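Long-range contact in GDSL-like protein (Collinsella aerofaciens ATCC 25986, PDB 7BXD), which probably hydrolyses acyl esters, as a GDSL-like member of the SGNH hydrolase superfamily: residues P152-P164 / H210-S222. Residues are numbered along the deposited sequence; the frame is centred on the assembly and turned at random.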
loop_
_atom_site.group_PDB
_atom_site.type_symbol
_atom_site.label_atom_id
_atom_site.label_comp_id
_atom_site.label_asym_id
_atom_site.label_seq_id
_atom_site.Cartn_x
_atom_site.Cartn_y
_atom_site.Cartn_z
ATOM N N PRO A 152 -2.785 0.657 -4.627
ATOM C CA PRO A 152 -1.366 0.585 -5.014
ATOM C C PRO A 152 -1.053 1.523 -6.157
ATOM O O PRO A 152 -1.812 1.623 -7.136
ATOM C CB PRO A 152 -1.195 -0.886 -5.454
ATOM C CG PRO A 152 -2.608 -1.352 -5.818
ATOM C CD PRO A 152 -3.484 -0.627 -4.811
ATOM N N CYS A 153 0.101 2.220 -6.046
ATOM C CA CYS A 153 0.476 3.157 -7.097
ATOM C C CYS A 153 0.755 2.435 -8.415
ATOM O O CYS A 153 1.119 1.252 -8.457
ATOM C CB CYS A 153 1.720 3.952 -6.685
ATOM S SG CYS A 153 1.302 5.158 -5.384
ATOM N N LYS A 154 0.652 3.190 -9.508
ATOM C CA LYS A 154 1.037 2.670 -10.816
ATOM C C LYS A 154 2.550 2.449 -10.910
ATOM O O LYS A 154 3.358 3.019 -10.160
ATOM C CB LYS A 154 0.564 3.618 -11.912
ATOM C CG LYS A 154 -0.960 3.578 -12.056
ATOM C CD LYS A 154 -1.444 4.262 -13.324
ATOM C CE LYS A 154 -2.951 4.100 -13.603
ATOM N NZ LYS A 154 -3.772 4.905 -12.640
ATOM N N THR A 155 2.912 1.617 -11.884
ATOM C CA THR A 155 4.294 1.324 -12.224
ATOM C C THR A 155 4.403 1.243 -13.735
ATOM O O THR A 155 3.492 0.765 -14.426
ATOM C CB THR A 155 4.776 0.011 -11.590
ATOM O OG1 THR A 155 6.115 -0.272 -12.023
ATOM C CG2 THR A 155 3.918 -1.207 -11.887
ATOM N N SER A 156 5.545 1.679 -14.247
ATOM C CA SER A 156 5.853 1.483 -15.657
ATOM C C SER A 156 6.533 0.154 -15.929
ATOM O O SER A 156 6.920 -0.096 -17.072
ATOM C CB SER A 156 6.682 2.647 -16.207
ATOM O OG SER A 156 7.837 2.862 -15.415
ATOM N N GLY A 157 6.680 -0.692 -14.915
ATOM C CA GLY A 157 7.225 -2.023 -15.060
ATOM C C GLY A 157 8.708 -2.091 -14.718
ATOM O O GLY A 157 9.442 -1.095 -14.728
ATOM N N LYS A 158 9.160 -3.305 -14.439
ATOM C CA LYS A 158 10.583 -3.534 -14.205
ATOM C C LYS A 158 10.827 -4.951 -14.729
ATOM O O LYS A 158 10.838 -5.937 -14.000
ATOM C CB LYS A 158 10.941 -3.354 -12.730
ATOM C CG LYS A 158 12.410 -3.216 -12.478
ATOM C CD LYS A 158 12.653 -2.767 -11.044
ATOM C CE LYS A 158 14.105 -2.602 -10.802
ATOM N NZ LYS A 158 14.316 -2.256 -9.404
ATOM N N HIS A 159 10.954 -5.053 -16.053
ATOM C CA HIS A 159 10.911 -6.362 -16.697
ATOM C C HIS A 159 12.106 -7.228 -16.356
ATOM O O HIS A 159 12.004 -8.454 -16.437
ATOM C CB HIS A 159 10.807 -6.203 -18.201
ATOM C CG HIS A 159 9.502 -5.625 -18.635
ATOM N ND1 HIS A 159 9.317 -5.062 -19.878
ATOM C CD2 HIS A 159 8.314 -5.518 -17.989
ATOM C CE1 HIS A 159 8.070 -4.636 -19.982
ATOM N NE2 HIS A 159 7.441 -4.904 -18.851
ATOM N N GLU A 160 13.240 -6.627 -15.982
ATOM C CA GLU A 160 14.371 -7.452 -15.573
ATOM C C GLU A 160 14.089 -8.187 -14.272
ATOM O O GLU A 160 14.793 -9.152 -13.947
ATOM C CB GLU A 160 15.644 -6.611 -15.458
ATOM C CG GLU A 160 15.666 -5.689 -14.260
ATOM C CD GLU A 160 15.129 -4.296 -14.574
ATOM O OE1 GLU A 160 14.234 -4.167 -15.448
ATOM O OE2 GLU A 160 15.617 -3.324 -13.946
ATOM N N LYS A 161 13.088 -7.737 -13.518
ATOM C CA LYS A 161 12.550 -8.468 -12.386
ATOM C C LYS A 161 11.218 -9.117 -12.711
ATOM O O LYS A 161 10.539 -9.581 -11.797
ATOM C CB LYS A 161 12.417 -7.560 -11.156
ATOM C CG LYS A 161 13.645 -6.690 -10.859
ATOM C CD LYS A 161 14.832 -7.523 -10.409
ATOM C CE LYS A 161 15.861 -6.665 -9.679
ATOM N NZ LYS A 161 16.828 -7.506 -8.929
ATOM N N ASP A 162 10.845 -9.184 -13.995
ATOM C CA ASP A 162 9.570 -9.790 -14.420
ATOM C C ASP A 162 8.362 -9.096 -13.780
ATOM O O ASP A 162 7.344 -9.727 -13.479
ATOM C CB ASP A 162 9.543 -11.319 -14.226
ATOM C CG ASP A 162 8.328 -11.990 -14.897
ATOM O OD1 ASP A 162 7.757 -12.932 -14.306
ATOM O OD2 ASP A 162 7.928 -11.570 -16.005
ATOM N N ILE A 163 8.451 -7.786 -13.595
ATOM C CA ILE A 163 7.352 -6.996 -13.039
ATOM C C ILE A 163 6.666 -6.265 -14.194
ATOM O O ILE A 163 7.303 -5.415 -14.833
ATOM C CB ILE A 163 7.870 -6.008 -11.981
ATOM C CG1 ILE A 163 8.501 -6.799 -10.809
ATOM C CG2 ILE A 163 6.737 -5.075 -11.551
ATOM C CD1 ILE A 163 9.190 -5.985 -9.763
ATOM N N PRO A 164 5.391 -6.535 -14.475
ATOM C CA PRO A 164 4.701 -5.838 -15.572
ATOM C C PRO A 164 4.359 -4.400 -15.207
ATOM O O PRO A 164 4.234 -4.037 -14.028
ATOM C CB PRO A 164 3.418 -6.655 -15.771
ATOM C CG PRO A 164 3.229 -7.415 -14.518
ATOM C CD PRO A 164 4.533 -7.523 -13.800
ATOM N N HIS A 210 9.258 12.514 -14.242
ATOM C CA HIS A 210 8.948 11.942 -12.937
ATOM C C HIS A 210 9.767 10.689 -12.676
ATOM O O HIS A 210 10.137 10.434 -11.526
ATOM C CB HIS A 210 7.448 11.663 -12.770
ATOM C CG HIS A 210 6.648 12.901 -12.519
ATOM N ND1 HIS A 210 5.306 12.872 -12.194
ATOM C CD2 HIS A 210 7.014 14.208 -12.563
ATOM C CE1 HIS A 210 4.901 14.115 -12.002
ATOM N NE2 HIS A 210 5.907 14.941 -12.233
ATOM N N ARG A 211 10.073 9.892 -13.709
ATOM C CA ARG A 211 11.035 8.813 -13.500
ATOM C C ARG A 211 12.351 9.372 -12.987
ATOM O O ARG A 211 12.910 8.875 -12.003
ATOM C CB ARG A 211 11.249 8.002 -14.779
ATOM C CG ARG A 211 12.165 6.802 -14.607
ATOM C CD ARG A 211 12.515 6.146 -15.944
ATOM N NE ARG A 211 13.400 4.976 -15.804
ATOM C CZ ARG A 211 12.958 3.743 -15.556
ATOM N NH1 ARG A 211 11.660 3.550 -15.453
ATOM N NH2 ARG A 211 13.799 2.713 -15.461
ATOM N N GLU A 212 12.860 10.408 -13.646
ATOM C CA GLU A 212 14.164 10.955 -13.288
ATOM C C GLU A 212 14.180 11.508 -11.874
ATOM O O GLU A 212 15.113 11.234 -11.106
ATOM C CB GLU A 212 14.540 12.056 -14.268
ATOM C CG GLU A 212 15.907 12.654 -14.004
ATOM C CD GLU A 212 16.218 13.797 -14.952
ATOM O OE1 GLU A 212 15.702 13.775 -16.096
ATOM O OE2 GLU A 212 17.000 14.705 -14.573
ATOM N N LEU A 213 13.170 12.309 -11.509
ATOM C CA LEU A 213 13.173 12.979 -10.210
ATOM C C LEU A 213 12.646 12.105 -9.083
ATOM O O LEU A 213 13.124 12.234 -7.946
ATOM C CB LEU A 213 12.323 14.248 -10.249
ATOM C CG LEU A 213 12.835 15.345 -11.179
ATOM C CD1 LEU A 213 11.867 16.542 -11.159
ATOM C CD2 LEU A 213 14.320 15.771 -10.898
ATOM N N TYR A 214 11.601 11.309 -9.344
ATOM C CA TYR A 214 10.782 10.748 -8.284
ATOM C C TYR A 214 10.712 9.227 -8.267
ATOM O O TYR A 214 10.441 8.673 -7.197
ATOM C CB TYR A 214 9.357 11.292 -8.417
ATOM C CG TYR A 214 9.247 12.801 -8.300
ATOM C CD1 TYR A 214 9.841 13.502 -7.230
ATOM C CD2 TYR A 214 8.526 13.538 -9.246
ATOM C CE1 TYR A 214 9.698 14.877 -7.103
ATOM C CE2 TYR A 214 8.379 14.912 -9.153
ATOM C CZ TYR A 214 8.960 15.573 -8.070
ATOM O OH TYR A 214 8.754 16.940 -7.981
ATOM N N MET A 215 10.853 8.537 -9.411
ATOM C CA MET A 215 10.616 7.086 -9.511
ATOM C C MET A 215 11.682 6.462 -10.403
ATOM O O MET A 215 11.407 6.074 -11.543
ATOM C CB MET A 215 9.214 6.762 -10.066
ATOM C CG MET A 215 8.094 7.280 -9.202
ATOM S SD MET A 215 6.459 6.810 -9.800
ATOM C CE MET A 215 6.469 5.043 -9.460
ATOM N N PRO A 216 12.915 6.321 -9.896
ATOM C CA PRO A 216 14.047 6.031 -10.794
ATOM C C PRO A 216 13.912 4.735 -11.549
ATOM O O PRO A 216 14.427 4.650 -12.669
ATOM C CB PRO A 216 15.255 6.002 -9.840
ATOM C CG PRO A 216 14.848 6.841 -8.670
ATOM C CD PRO A 216 13.358 6.696 -8.538
ATOM N N ASP A 217 13.306 3.698 -10.967
ATOM C CA ASP A 217 13.112 2.425 -11.660
ATOM C C ASP A 217 11.674 2.248 -12.141
ATOM O O ASP A 217 11.309 1.140 -12.544
ATOM C CB ASP A 217 13.521 1.239 -10.778
ATOM C CG ASP A 217 12.623 1.063 -9.593
ATOM O OD1 ASP A 217 11.774 1.952 -9.323
ATOM O OD2 ASP A 217 12.764 0.035 -8.906
ATOM N N GLY A 218 10.850 3.300 -12.109
ATOM C CA GLY A 218 9.476 3.195 -12.566
ATOM C C GLY A 218 8.538 2.469 -11.624
ATOM O O GLY A 218 7.401 2.156 -12.027
ATOM N N LEU A 219 8.973 2.211 -10.385
ATOM C CA LEU A 219 8.192 1.402 -9.449
ATOM C C LEU A 219 8.354 1.941 -8.036
ATOM O O LEU A 219 7.364 2.228 -7.344
ATOM C CB LEU A 219 8.630 -0.058 -9.549
ATOM C CG LEU A 219 8.102 -1.033 -8.490
ATOM C CD1 LEU A 219 6.566 -1.068 -8.527
ATOM C CD2 LEU A 219 8.682 -2.425 -8.736
ATOM N N HIS A 220 9.601 2.102 -7.606
ATOM C CA HIS A 220 9.928 2.667 -6.310
ATOM C C HIS A 220 10.113 4.183 -6.410
ATOM O O HIS A 220 9.872 4.785 -7.457
ATOM C CB HIS A 220 11.153 1.926 -5.768
ATOM C CG HIS A 220 10.913 0.452 -5.671
ATOM N ND1 HIS A 220 11.427 -0.453 -6.580
ATOM C CD2 HIS A 220 10.115 -0.263 -4.842
ATOM C CE1 HIS A 220 11.001 -1.667 -6.278
ATOM N NE2 HIS A 220 10.209 -1.583 -5.225
ATOM N N TYR A 221 10.536 4.806 -5.317
ATOM C CA TYR A 221 10.607 6.253 -5.212
ATOM C C TYR A 221 11.978 6.674 -4.708
ATOM O O TYR A 221 12.570 6.022 -3.834
ATOM C CB TYR A 221 9.478 6.832 -4.291
ATOM C CG TYR A 221 8.109 6.513 -4.836
ATOM C CD1 TYR A 221 7.551 5.236 -4.663
ATOM C CD2 TYR A 221 7.419 7.424 -5.626
ATOM C CE1 TYR A 221 6.343 4.886 -5.270
ATOM C CE2 TYR A 221 6.197 7.092 -6.217
ATOM C CZ TYR A 221 5.683 5.804 -6.053
ATOM O OH TYR A 221 4.512 5.461 -6.707
ATOM N N SER A 222 12.466 7.789 -5.249
ATOM C CA SER A 222 13.649 8.436 -4.688
ATOM C C SER A 222 13.279 9.132 -3.378
ATOM O O SER A 222 12.105 9.276 -3.046
ATOM C CB SER A 222 14.142 9.481 -5.679
ATOM O OG SER A 222 13.116 10.474 -5.809
HETATM O O HOH W 1 4.700 2.820 -7.644
HETATM O O HOH W 2 9.956 1.211 -15.899
#
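Thr155 and Ser156 both bond to the carbonyl oxygen of Gly218. The hydroxyl of Thr155 donates from above the carbonyl plane, OG1 to Gly218 O 2.7 Å. The amide of Ser156 comes in that plane, N to Gly218 O 2.9 Å. OG1 stands anti to the backbone N of its own residue (chi1 176°), which turns it to Gly218 and lets it accept from Gly157 N in an ST turn. This is the tight part of the contact. Gly218 has positive phi, and a side chain there would run into Ser156 OG. Leu219 lies alongside Thr155, and its CD2 meets Ile163 CD1 at 3.7 Å. A water links Lys154 O, Leu219 O and Tyr221 OH. Asp217 is held just as firmly. Lys158, extended beyond CG, stretches over to it, NZ to Asp217 OD2 2.8 Å, and uses the anti lone pair. The syn lone pair of the same oxygen takes the nearly straight bond from the ring of His220, ND1 to Asp217 OD2 2.7 Å. Asp217 OD1 accepts the amides of Leu219 and His220, so four bonds hold the carboxylate and fix its rotation. With an alanine in place of Asp217, the Lys158 ammonium is likely to lose its mate and the His220 ring to be freer to turn.

The side of exposed Arg211 is looser. No direct hydrogen bond joins it to Ser156; NH1 of Arg211 stands 3.9 Å from Ser156 OG, and a second water bridges NH1, Ser156 OG and Gly157 O.

His220 also touches Ser37 of helix 37-40. Ser37 belongs to the Gly-Asp-Ser sequence at the end of strand 30-35, and Asp217 and His220 form a DxxH sequence. The grouping is consistent with the Ser-His-Asp catalytic triad of SGNH hydrolases, with Lys158 of the loop after strand 146-150 bonded to its Asp.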